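Local atomic coordinates of glycoside hydrolase family 31 (Trueperella pyogenes, PDB entry 5I0F), a protein that degrades cycloalternan as a glycoside hydrolase of family 31, probably cleaving its alpha-glucosidic linkages through a covalent glycosyl-enzyme intermediate. Residues A408-H414 with A443-W448; A582-P586 with Q670-G674; H624-V628 with D701-G705. All blocks are in the same frame, centred on the assembly; numbering follows the deposited sequence.

Contact 1: A408-H414 with A443-W448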
ATOM      1  N   ALA A 408     -20.019 -19.708  -7.185  1.00 26.87           N
ATOM      2  CA  ALA A 408     -20.261 -20.005  -5.770  1.00 26.36           C
ATOM      3  C   ALA A 408     -19.990 -18.777  -4.883  1.00 25.35           C
ATOM      4  O   ALA A 408     -20.727 -18.512  -3.942  1.00 25.13           O
ATOM      5  CB  ALA A 408     -19.424 -21.201  -5.322  1.00 25.96           C
ATOM      6  N   LEU A 409     -18.957 -18.007  -5.217  1.00 24.38           N
ATOM      7  CA  LEU A 409     -18.693 -16.752  -4.527  1.00 23.86           C
ATOM      8  C   LEU A 409     -19.895 -15.800  -4.630  1.00 24.12           C
ATOM      9  O   LEU A 409     -20.416 -15.318  -3.618  1.00 24.50           O
ATOM     10  CB  LEU A 409     -17.422 -16.100  -5.093  1.00 23.15           C
ATOM     11  CG  LEU A 409     -17.065 -14.723  -4.547  1.00 22.54           C
ATOM     12  CD1 LEU A 409     -16.899 -14.749  -3.036  1.00 22.19           C
ATOM     13  CD2 LEU A 409     -15.811 -14.192  -5.224  1.00 22.02           C
ATOM     14  N   ILE A 410     -20.353 -15.548  -5.854  1.00 24.54           N
ATOM     15  CA  ILE A 410     -21.513 -14.679  -6.054  1.00 25.07           C
ATOM     16  C   ILE A 410     -22.700 -15.264  -5.316  1.00 25.35           C
ATOM     17  O   ILE A 410     -23.387 -14.554  -4.575  1.00 25.38           O
ATOM     18  CB  ILE A 410     -21.879 -14.483  -7.548  1.00 25.88           C
ATOM     19  CG1 ILE A 410     -20.760 -13.724  -8.287  1.00 25.81           C
ATOM     20  CG2 ILE A 410     -23.209 -13.724  -7.686  1.00 26.57           C
ATOM     21  CD1 ILE A 410     -20.800 -13.899  -9.793  1.00 26.52           C
ATOM     22  N   ALA A 411     -22.929 -16.565  -5.499  1.00 25.40           N
ATOM     23  CA  ALA A 411     -24.127 -17.181  -4.945  1.00 26.06           C
ATOM     24  C   ALA A 411     -24.123 -17.120  -3.413  1.00 25.98           C
ATOM     25  O   ALA A 411     -25.187 -17.026  -2.813  1.00 26.50           O
ATOM     26  CB  ALA A 411     -24.309 -18.613  -5.457  1.00 26.36           C
ATOM     27  N   SER A 412     -22.941 -17.118  -2.787  1.00 25.15           N
ATOM     28  CA  SER A 412     -22.833 -16.974  -1.334  1.00 25.20           C
ATOM     29  C   SER A 412     -23.280 -15.610  -0.789  1.00 25.71           C
ATOM     30  O   SER A 412     -23.540 -15.480   0.415  1.00 25.89           O
ATOM     31  CB  SER A 412     -21.389 -17.226  -0.870  1.00 24.81           C
ATOM     32  OG  SER A 412     -20.564 -16.102  -1.174  1.00 24.17           O
ATOM     33  N   GLY A 413     -23.339 -14.587  -1.643  1.00 25.43           N
ATOM     34  CA  GLY A 413     -23.603 -13.239  -1.191  1.00 25.73           C
ATOM     35  C   GLY A 413     -22.363 -12.477  -0.733  1.00 25.12           C
ATOM     36  O   GLY A 413     -22.407 -11.259  -0.664  1.00 24.47           O
ATOM     37  N   HIS A 414     -21.248 -13.166  -0.481  1.00 24.63           N
ATOM     38  CA  HIS A 414     -20.072 -12.552   0.097  1.00 24.76           C
ATOM     39  C   HIS A 414     -19.191 -11.897  -0.973  1.00 24.10           C
ATOM     40  O   HIS A 414     -17.981 -12.177  -1.047  1.00 22.67           O
ATOM     41  CB  HIS A 414     -19.269 -13.589   0.913  1.00 25.27           C
ATOM     42  CG  HIS A 414     -20.064 -14.260   1.995  1.00 26.31           C
ATOM     43  ND1 HIS A 414     -20.784 -13.557   2.937  1.00 27.39           N
ATOM     44  CD2 HIS A 414     -20.239 -15.570   2.293  1.00 27.19           C
ATOM     45  CE1 HIS A 414     -21.374 -14.404   3.763  1.00 28.20           C
ATOM     46  NE2 HIS A 414     -21.047 -15.632   3.403  1.00 27.86           N
ATOM     47  N   ALA A 443     -18.408 -14.048   8.427  1.00 24.95           N
ATOM     48  CA  ALA A 443     -18.922 -15.046   7.494  1.00 24.84           C
ATOM     49  C   ALA A 443     -18.292 -14.919   6.107  1.00 23.91           C
ATOM     50  O   ALA A 443     -17.954 -15.927   5.495  1.00 23.92           O
ATOM     51  CB  ALA A 443     -20.449 -14.981   7.404  1.00 25.15           C
ATOM     52  N   GLY A 444     -18.096 -13.694   5.630  1.00 23.17           N
ATOM     53  CA  GLY A 444     -17.426 -13.470   4.340  1.00 22.81           C
ATOM     54  C   GLY A 444     -15.941 -13.849   4.332  1.00 22.04           C
ATOM     55  O   GLY A 444     -15.456 -14.437   3.375  1.00 21.67           O
ATOM     56  N   ARG A 445     -15.233 -13.515   5.407  1.00 22.04           N
ATOM     57  CA  ARG A 445     -13.833 -13.878   5.577  1.00 22.05           C
ATOM     58  C   ARG A 445     -13.675 -15.403   5.639  1.00 23.10           C
ATOM     59  O   ARG A 445     -12.762 -15.981   5.013  1.00 21.95           O
ATOM     60  CB  ARG A 445     -13.237 -13.230   6.825  1.00 22.03           C
ATOM     61  CG  ARG A 445     -13.115 -11.715   6.714  1.00 21.80           C
ATOM     62  CD  ARG A 445     -12.325 -11.106   7.859  1.00 21.90           C
ATOM     63  NE  ARG A 445     -12.997 -11.189   9.160  1.00 22.27           N
ATOM     64  CZ  ARG A 445     -13.839 -10.282   9.666  1.00 22.15           C
ATOM     65  NH1 ARG A 445     -14.355 -10.485  10.856  1.00 22.81           N
ATOM     66  NH2 ARG A 445     -14.184  -9.189   9.002  1.00 22.17           N
ATOM     67  N   GLN A 446     -14.575 -16.051   6.370  1.00 24.34           N
ATOM     68  CA  GLN A 446     -14.547 -17.508   6.476  1.00 26.08           C
ATOM     69  C   GLN A 446     -14.825 -18.212   5.150  1.00 25.72           C
ATOM     70  O   GLN A 446     -14.128 -19.192   4.838  1.00 24.85           O
ATOM     71  CB  GLN A 446     -15.429 -18.027   7.614  1.00 29.14           C
ATOM     72  CG  GLN A 446     -14.684 -17.777   8.925  1.00 32.27           C
ATOM     73  CD  GLN A 446     -15.359 -18.280  10.167  1.00 36.05           C
ATOM     74  OE1 GLN A 446     -16.369 -18.977  10.110  1.00 40.45           O
ATOM     75  NE2 GLN A 446     -14.783 -17.937  11.317  1.00 38.30           N
ATOM     76  N   TRP A 447     -15.783 -17.699   4.378  1.00 24.55           N
ATOM     77  CA  TRP A 447     -16.114 -18.289   3.086  1.00 24.45           C
ATOM     78  C   TRP A 447     -14.898 -18.262   2.158  1.00 22.94           C
ATOM     79  O   TRP A 447     -14.557 -19.260   1.541  1.00 23.09           O
ATOM     80  CB  TRP A 447     -17.320 -17.588   2.423  1.00 25.27           C
ATOM     81  CG  TRP A 447     -17.873 -18.409   1.319  1.00 25.98           C
ATOM     82  CD1 TRP A 447     -18.940 -19.259   1.384  1.00 27.02           C
ATOM     83  CD2 TRP A 447     -17.363 -18.504  -0.012  1.00 26.28           C
ATOM     84  NE1 TRP A 447     -19.134 -19.872   0.167  1.00 27.27           N
ATOM     85  CE2 TRP A 447     -18.174 -19.435  -0.703  1.00 26.56           C
ATOM     86  CE3 TRP A 447     -16.299 -17.895  -0.690  1.00 25.67           C
ATOM     87  CZ2 TRP A 447     -17.964 -19.761  -2.029  1.00 26.98           C
ATOM     88  CZ3 TRP A 447     -16.076 -18.234  -2.007  1.00 26.23           C
ATOM     89  CH2 TRP A 447     -16.904 -19.169  -2.665  1.00 26.94           C
ATOM     90  N   TRP A 448     -14.270 -17.104   2.044  1.00 21.35           N
ATOM     91  CA  TRP A 448     -13.118 -16.941   1.180  1.00 20.69           C
ATOM     92  C   TRP A 448     -11.936 -17.807   1.623  1.00 20.47           C
ATOM     93  O   TRP A 448     -11.333 -18.505   0.798  1.00 20.54           O
ATOM     94  CB  TRP A 448     -12.698 -15.463   1.175  1.00 20.44           C
ATOM     95  CG  TRP A 448     -11.584 -15.164   0.220  1.00 20.08           C
ATOM     96  CD1 TRP A 448     -10.284 -14.877   0.535  1.00 20.01           C
ATOM     97  CD2 TRP A 448     -11.665 -15.125  -1.207  1.00 19.92           C
ATOM     98  NE1 TRP A 448      -9.561 -14.650  -0.605  1.00 19.40           N
ATOM     99  CE2 TRP A 448     -10.386 -14.783  -1.688  1.00 19.52           C
ATOM    100  CE3 TRP A 448     -12.696 -15.329  -2.124  1.00 20.78           C
ATOM    101  CZ2 TRP A 448     -10.107 -14.653  -3.038  1.00 19.76           C
ATOM    102  CZ3 TRP A 448     -12.419 -15.217  -3.482  1.00 20.51           C
ATOM    103  CH2 TRP A 448     -11.129 -14.852  -3.922  1.00 20.14           C
TER
HETATM  104  O   HOH W   1     -15.943 -13.973   0.477  1.00 28.33           O

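Contact 2: A582-P586 with Q670-G674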
ATOM      1  N   ALA A 582      19.566  -3.847   4.012  1.00 18.44           N
ATOM      2  CA  ALA A 582      18.477  -4.767   4.304  1.00 18.56           C
ATOM      3  C   ALA A 582      18.796  -5.675   5.486  1.00 18.73           C
ATOM      4  O   ALA A 582      17.883  -6.095   6.210  1.00 18.89           O
ATOM      5  CB  ALA A 582      18.124  -5.596   3.062  1.00 18.73           C
ATOM      6  N   THR A 583      20.085  -5.959   5.690  1.00 18.44           N
ATOM      7  CA  THR A 583      20.566  -6.750   6.824  1.00 18.48           C
ATOM      8  C   THR A 583      20.189  -6.127   8.179  1.00 18.62           C
ATOM      9  O   THR A 583      20.026  -6.845   9.177  1.00 18.77           O
ATOM     10  CB  THR A 583      22.097  -6.967   6.690  1.00 19.05           C
ATOM     11  OG1 THR A 583      22.351  -7.671   5.477  1.00 19.03           O
ATOM     12  CG2 THR A 583      22.700  -7.762   7.832  1.00 19.61           C
ATOM     13  N   PHE A 584      20.063  -4.800   8.220  1.00 18.67           N
ATOM     14  CA  PHE A 584      19.720  -4.066   9.434  1.00 18.83           C
ATOM     15  C   PHE A 584      18.318  -3.432   9.367  1.00 19.02           C
ATOM     16  O   PHE A 584      18.125  -2.316   9.857  1.00 19.73           O
ATOM     17  CB  PHE A 584      20.784  -2.986   9.702  1.00 19.15           C
ATOM     18  CG  PHE A 584      22.131  -3.561  10.016  1.00 19.36           C
ATOM     19  CD1 PHE A 584      23.021  -3.884   9.006  1.00 19.38           C
ATOM     20  CD2 PHE A 584      22.474  -3.846  11.324  1.00 19.84           C
ATOM     21  CE1 PHE A 584      24.248  -4.455   9.307  1.00 19.94           C
ATOM     22  CE2 PHE A 584      23.710  -4.412  11.634  1.00 20.15           C
ATOM     23  CZ  PHE A 584      24.592  -4.717  10.620  1.00 20.01           C
ATOM     24  N   MET A 585      17.365  -4.163   8.787  1.00 18.45           N
ATOM     25  CA  MET A 585      15.956  -3.805   8.764  1.00 18.64           C
ATOM     26  C   MET A 585      15.102  -4.956   9.263  1.00 18.05           C
ATOM     27  O   MET A 585      15.602  -6.080   9.374  1.00 17.76           O
ATOM     28  CB  MET A 585      15.543  -3.379   7.349  1.00 18.90           C
ATOM     29  CG  MET A 585      16.203  -2.074   6.920  1.00 19.83           C
ATOM     30  SD  MET A 585      15.959  -1.617   5.186  1.00 19.79           S
ATOM     31  CE  MET A 585      17.083  -0.241   5.027  1.00 20.24           C
ATOM     32  N   PRO A 586      13.812  -4.690   9.587  1.00 18.01           N
ATOM     33  CA  PRO A 586      13.027  -5.744  10.269  1.00 18.05           C
ATOM     34  C   PRO A 586      12.856  -7.047   9.466  1.00 17.98           C
ATOM     35  O   PRO A 586      13.167  -8.112   9.991  1.00 17.91           O
ATOM     36  CB  PRO A 586      11.683  -5.058  10.555  1.00 17.79           C
ATOM     37  CG  PRO A 586      12.018  -3.585  10.580  1.00 18.38           C
ATOM     38  CD  PRO A 586      13.075  -3.410   9.537  1.00 18.00           C
ATOM     39  N   GLN A 670      19.182   8.181   8.514  1.00 23.36           N
ATOM     40  CA  GLN A 670      19.720   7.309   9.573  1.00 23.73           C
ATOM     41  C   GLN A 670      18.587   6.956  10.499  1.00 23.12           C
ATOM     42  O   GLN A 670      17.605   7.687  10.605  1.00 22.47           O
ATOM     43  CB  GLN A 670      20.913   7.860  10.381  1.00 25.01           C
ATOM     44  CG  GLN A 670      21.217   9.326  10.301  1.00 25.77           C
ATOM     45  CD  GLN A 670      22.422   9.760  11.129  1.00 26.18           C
ATOM     46  OE1 GLN A 670      23.434  10.167  10.584  1.00 27.16           O
ATOM     47  NE2 GLN A 670      22.280   9.742  12.447  1.00 26.62           N
ATOM     48  N   TYR A 671      18.730   5.816  11.162  1.00 21.95           N
ATOM     49  CA  TYR A 671      17.701   5.336  12.045  1.00 21.69           C
ATOM     50  C   TYR A 671      18.292   4.373  13.064  1.00 21.88           C
ATOM     51  O   TYR A 671      19.367   3.824  12.857  1.00 21.37           O
ATOM     52  CB  TYR A 671      16.596   4.641  11.228  1.00 20.54           C
ATOM     53  CG  TYR A 671      17.050   3.420  10.465  1.00 19.73           C
ATOM     54  CD1 TYR A 671      17.590   3.529   9.174  1.00 19.40           C
ATOM     55  CD2 TYR A 671      16.949   2.147  11.034  1.00 19.37           C
ATOM     56  CE1 TYR A 671      18.018   2.405   8.478  1.00 19.22           C
ATOM     57  CE2 TYR A 671      17.348   1.019  10.347  1.00 19.21           C
ATOM     58  CZ  TYR A 671      17.880   1.147   9.070  1.00 19.47           C
ATOM     59  OH  TYR A 671      18.324   0.027   8.387  1.00 20.00           O
ATOM     60  N   MET A 672      17.552   4.174  14.146  1.00 22.05           N
ATOM     61  CA  MET A 672      17.903   3.192  15.140  1.00 22.64           C
ATOM     62  C   MET A 672      17.254   1.861  14.741  1.00 21.59           C
ATOM     63  O   MET A 672      16.105   1.826  14.249  1.00 19.93           O
ATOM     64  CB  MET A 672      17.430   3.638  16.535  1.00 24.56           C
ATOM     65  CG  MET A 672      18.033   4.955  17.030  1.00 26.41           C
ATOM     66  SD  MET A 672      19.825   4.882  17.230  1.00 29.36           S
ATOM     67  CE  MET A 672      20.018   3.611  18.477  1.00 29.74           C
ATOM     68  N   LEU A 673      17.996   0.772  14.935  1.00 21.03           N
ATOM     69  CA  LEU A 673      17.440  -0.561  14.837  1.00 20.86           C
ATOM     70  C   LEU A 673      17.375  -1.054  16.257  1.00 21.65           C
ATOM     71  O   LEU A 673      18.397  -1.440  16.816  1.00 22.04           O
ATOM     72  CB  LEU A 673      18.314  -1.491  13.988  1.00 20.64           C
ATOM     73  CG  LEU A 673      17.710  -2.880  13.760  1.00 20.37           C
ATOM     74  CD1 LEU A 673      16.468  -2.801  12.898  1.00 19.76           C
ATOM     75  CD2 LEU A 673      18.734  -3.800  13.128  1.00 20.70           C
ATOM     76  N   GLY A 674      16.183  -1.007  16.853  1.00 21.95           N
ATOM     77  CA  GLY A 674      16.053  -1.212  18.294  1.00 23.21           C
ATOM     78  C   GLY A 674      16.734  -0.122  19.113  1.00 24.33           C
ATOM     79  O   GLY A 674      17.013   0.964  18.615  1.00 24.65           O
TER

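Contact 3: H624-V628 with D701-G705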
ATOM      1  N   HIS A 624      28.740 -12.964   3.631  1.00 24.53           N
ATOM      2  CA  HIS A 624      29.141 -12.071   4.731  1.00 25.23           C
ATOM      3  C   HIS A 624      27.937 -11.434   5.436  1.00 23.75           C
ATOM      4  O   HIS A 624      27.783 -11.552   6.656  1.00 22.90           O
ATOM      5  CB  HIS A 624      30.113 -11.000   4.186  1.00 26.83           C
ATOM      6  CG  HIS A 624      30.339  -9.832   5.092  1.00 28.26           C
ATOM      7  ND1 HIS A 624      30.983  -9.936   6.305  1.00 29.41           N
ATOM      8  CD2 HIS A 624      30.048  -8.519   4.932  1.00 29.00           C
ATOM      9  CE1 HIS A 624      31.051  -8.744   6.873  1.00 30.11           C
ATOM     10  NE2 HIS A 624      30.496  -7.863   6.056  1.00 29.76           N
ATOM     11  N   TYR A 625      27.083 -10.760   4.676  1.00 22.57           N
ATOM     12  CA  TYR A 625      25.920 -10.110   5.286  1.00 21.92           C
ATOM     13  C   TYR A 625      24.872 -11.098   5.818  1.00 21.67           C
ATOM     14  O   TYR A 625      24.198 -10.784   6.813  1.00 21.38           O
ATOM     15  CB  TYR A 625      25.315  -9.065   4.341  1.00 21.42           C
ATOM     16  CG  TYR A 625      26.171  -7.808   4.278  1.00 21.75           C
ATOM     17  CD1 TYR A 625      26.355  -6.998   5.423  1.00 22.19           C
ATOM     18  CD2 TYR A 625      26.792  -7.428   3.103  1.00 22.01           C
ATOM     19  CE1 TYR A 625      27.122  -5.835   5.379  1.00 22.47           C
ATOM     20  CE2 TYR A 625      27.575  -6.276   3.049  1.00 22.65           C
ATOM     21  CZ  TYR A 625      27.762  -5.496   4.190  1.00 22.75           C
ATOM     22  OH  TYR A 625      28.533  -4.344   4.110  1.00 24.12           O
ATOM     23  N   THR A 626      24.747 -12.280   5.215  1.00 21.61           N
ATOM     24  CA  THR A 626      23.818 -13.278   5.761  1.00 22.37           C
ATOM     25  C   THR A 626      24.364 -13.862   7.070  1.00 23.18           C
ATOM     26  O   THR A 626      23.578 -14.119   7.977  1.00 22.90           O
ATOM     27  CB  THR A 626      23.329 -14.316   4.726  1.00 22.69           C
ATOM     28  OG1 THR A 626      22.753 -13.639   3.596  1.00 22.56           O
ATOM     29  CG2 THR A 626      22.231 -15.176   5.290  1.00 23.01           C
ATOM     30  N   ARG A 627      25.690 -13.996   7.209  1.00 23.85           N
ATOM     31  CA  ARG A 627      26.283 -14.321   8.508  1.00 25.32           C
ATOM     32  C   ARG A 627      25.964 -13.234   9.541  1.00 23.66           C
ATOM     33  O   ARG A 627      25.632 -13.551  10.678  1.00 23.48           O
ATOM     34  CB  ARG A 627      27.825 -14.510   8.439  1.00 28.28           C
ATOM     35  CG  ARG A 627      28.301 -15.870   7.963  1.00 31.31           C
ATOM     36  CD  ARG A 627      29.828 -16.044   8.080  1.00 34.11           C
ATOM     37  NE  ARG A 627      30.596 -15.065   7.266  1.00 37.15           N
ATOM     38  CZ  ARG A 627      31.124 -15.277   6.042  1.00 38.06           C
ATOM     39  NH1 ARG A 627      31.030 -16.461   5.420  1.00 39.80           N
ATOM     40  NH2 ARG A 627      31.771 -14.291   5.431  1.00 37.66           N
ATOM     41  N   VAL A 628      26.067 -11.959   9.146  1.00 22.20           N
ATOM     42  CA  VAL A 628      25.719 -10.857  10.021  1.00 21.59           C
ATOM     43  C   VAL A 628      24.233 -10.941  10.423  1.00 21.04           C
ATOM     44  O   VAL A 628      23.874 -10.817  11.630  1.00 20.67           O
ATOM     45  CB  VAL A 628      26.065  -9.487   9.379  1.00 21.63           C
ATOM     46  CG1 VAL A 628      25.522  -8.339  10.216  1.00 21.49           C
ATOM     47  CG2 VAL A 628      27.590  -9.342   9.218  1.00 22.32           C
ATOM     48  N   ASP A 701      31.972   1.429  16.992  1.00 32.10           N
ATOM     49  CA  ASP A 701      31.885   0.950  15.607  1.00 31.42           C
ATOM     50  C   ASP A 701      31.595  -0.540  15.621  1.00 31.06           C
ATOM     51  O   ASP A 701      32.273  -1.309  16.306  1.00 30.90           O
ATOM     52  CB  ASP A 701      33.165   1.223  14.824  1.00 31.86           C
ATOM     53  CG  ASP A 701      32.997   0.998  13.321  1.00 31.57           C
ATOM     54  OD1 ASP A 701      33.164  -0.143  12.847  1.00 30.56           O
ATOM     55  OD2 ASP A 701      32.713   1.977  12.603  1.00 30.88           O
ATOM     56  N   TYR A 702      30.562  -0.938  14.880  1.00 29.87           N
ATOM     57  CA  TYR A 702      30.121  -2.333  14.870  1.00 29.81           C
ATOM     58  C   TYR A 702      31.178  -3.294  14.336  1.00 29.68           C
ATOM     59  O   TYR A 702      31.219  -4.468  14.741  1.00 29.22           O
ATOM     60  CB  TYR A 702      28.883  -2.426  13.997  1.00 29.87           C
ATOM     61  CG  TYR A 702      28.128  -3.717  14.088  1.00 30.40           C
ATOM     62  CD1 TYR A 702      27.215  -3.924  15.117  1.00 30.37           C
ATOM     63  CD2 TYR A 702      28.297  -4.721  13.127  1.00 30.52           C
ATOM     64  CE1 TYR A 702      26.490  -5.093  15.195  1.00 31.19           C
ATOM     65  CE2 TYR A 702      27.578  -5.904  13.211  1.00 31.41           C
ATOM     66  CZ  TYR A 702      26.669  -6.069  14.248  1.00 31.54           C
ATOM     67  OH  TYR A 702      25.931  -7.217  14.368  1.00 34.14           O
ATOM     68  N   TRP A 703      32.012  -2.795  13.420  1.00 29.27           N
ATOM     69  CA  TRP A 703      32.935  -3.616  12.649  1.00 29.61           C
ATOM     70  C   TRP A 703      34.348  -3.621  13.249  1.00 31.79           C
ATOM     71  O   TRP A 703      34.998  -4.658  13.254  1.00 32.59           O
ATOM     72  CB  TRP A 703      32.988  -3.139  11.196  1.00 28.63           C
ATOM     73  CG  TRP A 703      31.631  -2.929  10.602  1.00 27.88           C
ATOM     74  CD1 TRP A 703      31.000  -1.734  10.396  1.00 27.26           C
ATOM     75  CD2 TRP A 703      30.723  -3.944  10.187  1.00 27.03           C
ATOM     76  NE1 TRP A 703      29.754  -1.948   9.853  1.00 26.41           N
ATOM     77  CE2 TRP A 703      29.556  -3.298   9.729  1.00 26.35           C
ATOM     78  CE3 TRP A 703      30.784  -5.344  10.156  1.00 27.16           C
ATOM     79  CZ2 TRP A 703      28.466  -3.999   9.233  1.00 25.88           C
ATOM     80  CZ3 TRP A 703      29.702  -6.038   9.662  1.00 26.45           C
ATOM     81  CH2 TRP A 703      28.553  -5.359   9.208  1.00 26.23           C
ATOM     82  N   SER A 704      34.805  -2.472  13.751  1.00 32.74           N
ATOM     83  CA  SER A 704      36.190  -2.306  14.208  1.00 34.25           C
ATOM     84  C   SER A 704      36.356  -2.155  15.707  1.00 35.80           C
ATOM     85  O   SER A 704      37.492  -2.193  16.182  1.00 36.62           O
ATOM     86  CB  SER A 704      36.797  -1.073  13.546  1.00 34.23           C
ATOM     87  OG  SER A 704      36.193   0.114  14.046  1.00 33.96           O
ATOM     88  N   GLY A 705      35.265  -1.938  16.446  1.00 36.00           N
ATOM     89  CA  GLY A 705      35.337  -1.646  17.876  1.00 37.32           C
ATOM     90  C   GLY A 705      35.726  -0.218  18.267  1.00 38.87           C
ATOM     91  O   GLY A 705      35.691   0.114  19.445  1.00 39.51           O
TER

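Contact 1: A408-H414 with A443-W448
Trp447 reaches from helix 442-450 across to the last turn of helix 400-412, its indole packed against Ser412 and Leu409. Ser412 CB lies over the face of the five-membered ring of Trp447 in a CH-pi contact, 3.8 Å from its centroid, while Leu409 CD1 meets Trp447 CZ3 at 3.7 Å and Ala408 CB comes to 3.9 Å from Trp447 CZ2. CG of Trp447 stands anti to the backbone N (chi1 -164°), which carries the ring from its own helix to the other. Beside it, the His414 ring takes the CA of Gly444 over one face, 3.8 Å from the ring centroid, and its plane makes 51° with that of the indole. Trp448 adds CZ3 against Leu409 CD2. No direct hydrogen bond joins the segments, but one water donates to both His414 O and Gly444 O. In the second shell, Ser412 OG donates to Leu409 O at 2.6 Å and accepts from His414 N in an ST turn; the two bonds span the helix end and the Gly413 turn. Glu480 holds His414 ND1, and Tyr500 holds Trp448 NE1. Two nearly antiparallel helices, the axes of their facing segments at 162°, are thus packed through aromatic side chains within the family 31 TIM-barrel domain.

Contact 2: A582-P586 with Q670-G674
The chain of 582-586 leaves helix 572-583 and turns at Phe584 toward the barrel strand 587-590, presenting the Phe584 carbonyl to strand 671-673, with Phe584 and Leu673 the nearest pair at 6.8 Å between their CA atoms. Tyr671 and Leu673, two apart on the strand, both reach that carbonyl. The phenol OH of Tyr671 donates to Phe584 O at 2.8 Å, the one hydrogen bond between the segments. It arrives from above the carbonyl plane, 57° out of it, at a C=O...O angle of 123°, rather than on a lone pair. Phe584 O lies at the edge of the Tyr671 ring, in its plane. Met585 passes at about a right angle to the tyrosine, its CG 3.3 Å from Tyr671 OH; with CG beside the backbone N (chi1 -67°), its chain runs on extended so that CE also nears the hydroxyl. Leu673 sets both methyls against the same oxygen from one side, CD1 lying 3.5 Å from Phe584 O, and its CD2 meets Phe584 CB at 4.1 Å and sits near the plane of the phenyl ring, at its edge. Ile679 of the adjoining strand touches Phe584, Tyr671 and Leu673, while Leu632 of helix 617-646 packs on the Phe584 side chain. Arg629 of that helix also binds the carbonyls of Thr583, Met585 and Pro586. A backbone carbonyl at the barrel's last helix-to-strand turn is therefore satisfied by a tyrosine of the C-terminal beta-sheet, the one polar bond between these two segments, amid apolar side-chain contacts.

Contact 3: H624-V628 with D701-G705
Trp703 points the six-membered end of its indole against His624, Tyr625 and Val628, one turn of helix 617-646. Val628 CG2 lies at the indole edge, in its plane, 3.9 Å from Trp703 CZ3. The same ring end has His624 CE1 at 4.1 Å from Trp703 CZ3 and Tyr625 CE1 at 4.1 Å from Trp703 CH2. The imidazole approaches obliquely, its plane at 41° to the indole, whereas the tyrosine crosses at about a right angle. CG of His624 anti to the backbone N (chi1 165°) lays its CD2 over the centre of the Tyr625 ring, and Val628 CG2 lies over one face of the imidazole, toward the rim. On the other segment, Tyr702 puts CD2 over the centre of the indole face and brings its ring near Val628 CG1. The loop is shaped by Asp701: its OD1 accepts from Trp703 N at 2.9 Å and Ser704 N at 3.0 Å, from opposite faces of the carboxylate, the first an Asx turn, the second extending it to an Asx motif, and OD2 forms a salt bridge with Arg716. Polar ends are engaged too, all by backbone carbonyls of one loop: Trp703 NE1 by Ile723, Tyr625 OH by Trp720 and His624 NE2 by Asp721. Across the segments the chemistry is thus purely van der Waals and aromatic, while the hydrogen bonds that probably help orient the rings run to that loop.

Overall arrangement
Contact 1 stands apart, its centre 41 Å from that of contact 2 and on the opposite side of the chain's centre; it joins two helices within the TIM-barrel domain and is partly buried. Contacts 2 and 3 are neighbours, with centres 13 Å apart, and both attach the C-terminal beta domain to the barrel side. They touch directly: Phe584 CZ packs on Val628 CG1 at 3.8 Å, and Thr583 on Tyr625. Contact 2 is fully buried and the only one of the three with a direct hydrogen bond between its segments. Contact 3, at the surface, meets through rings and a valine alone, and contact 1 adds a bridging water to its aromatic packing.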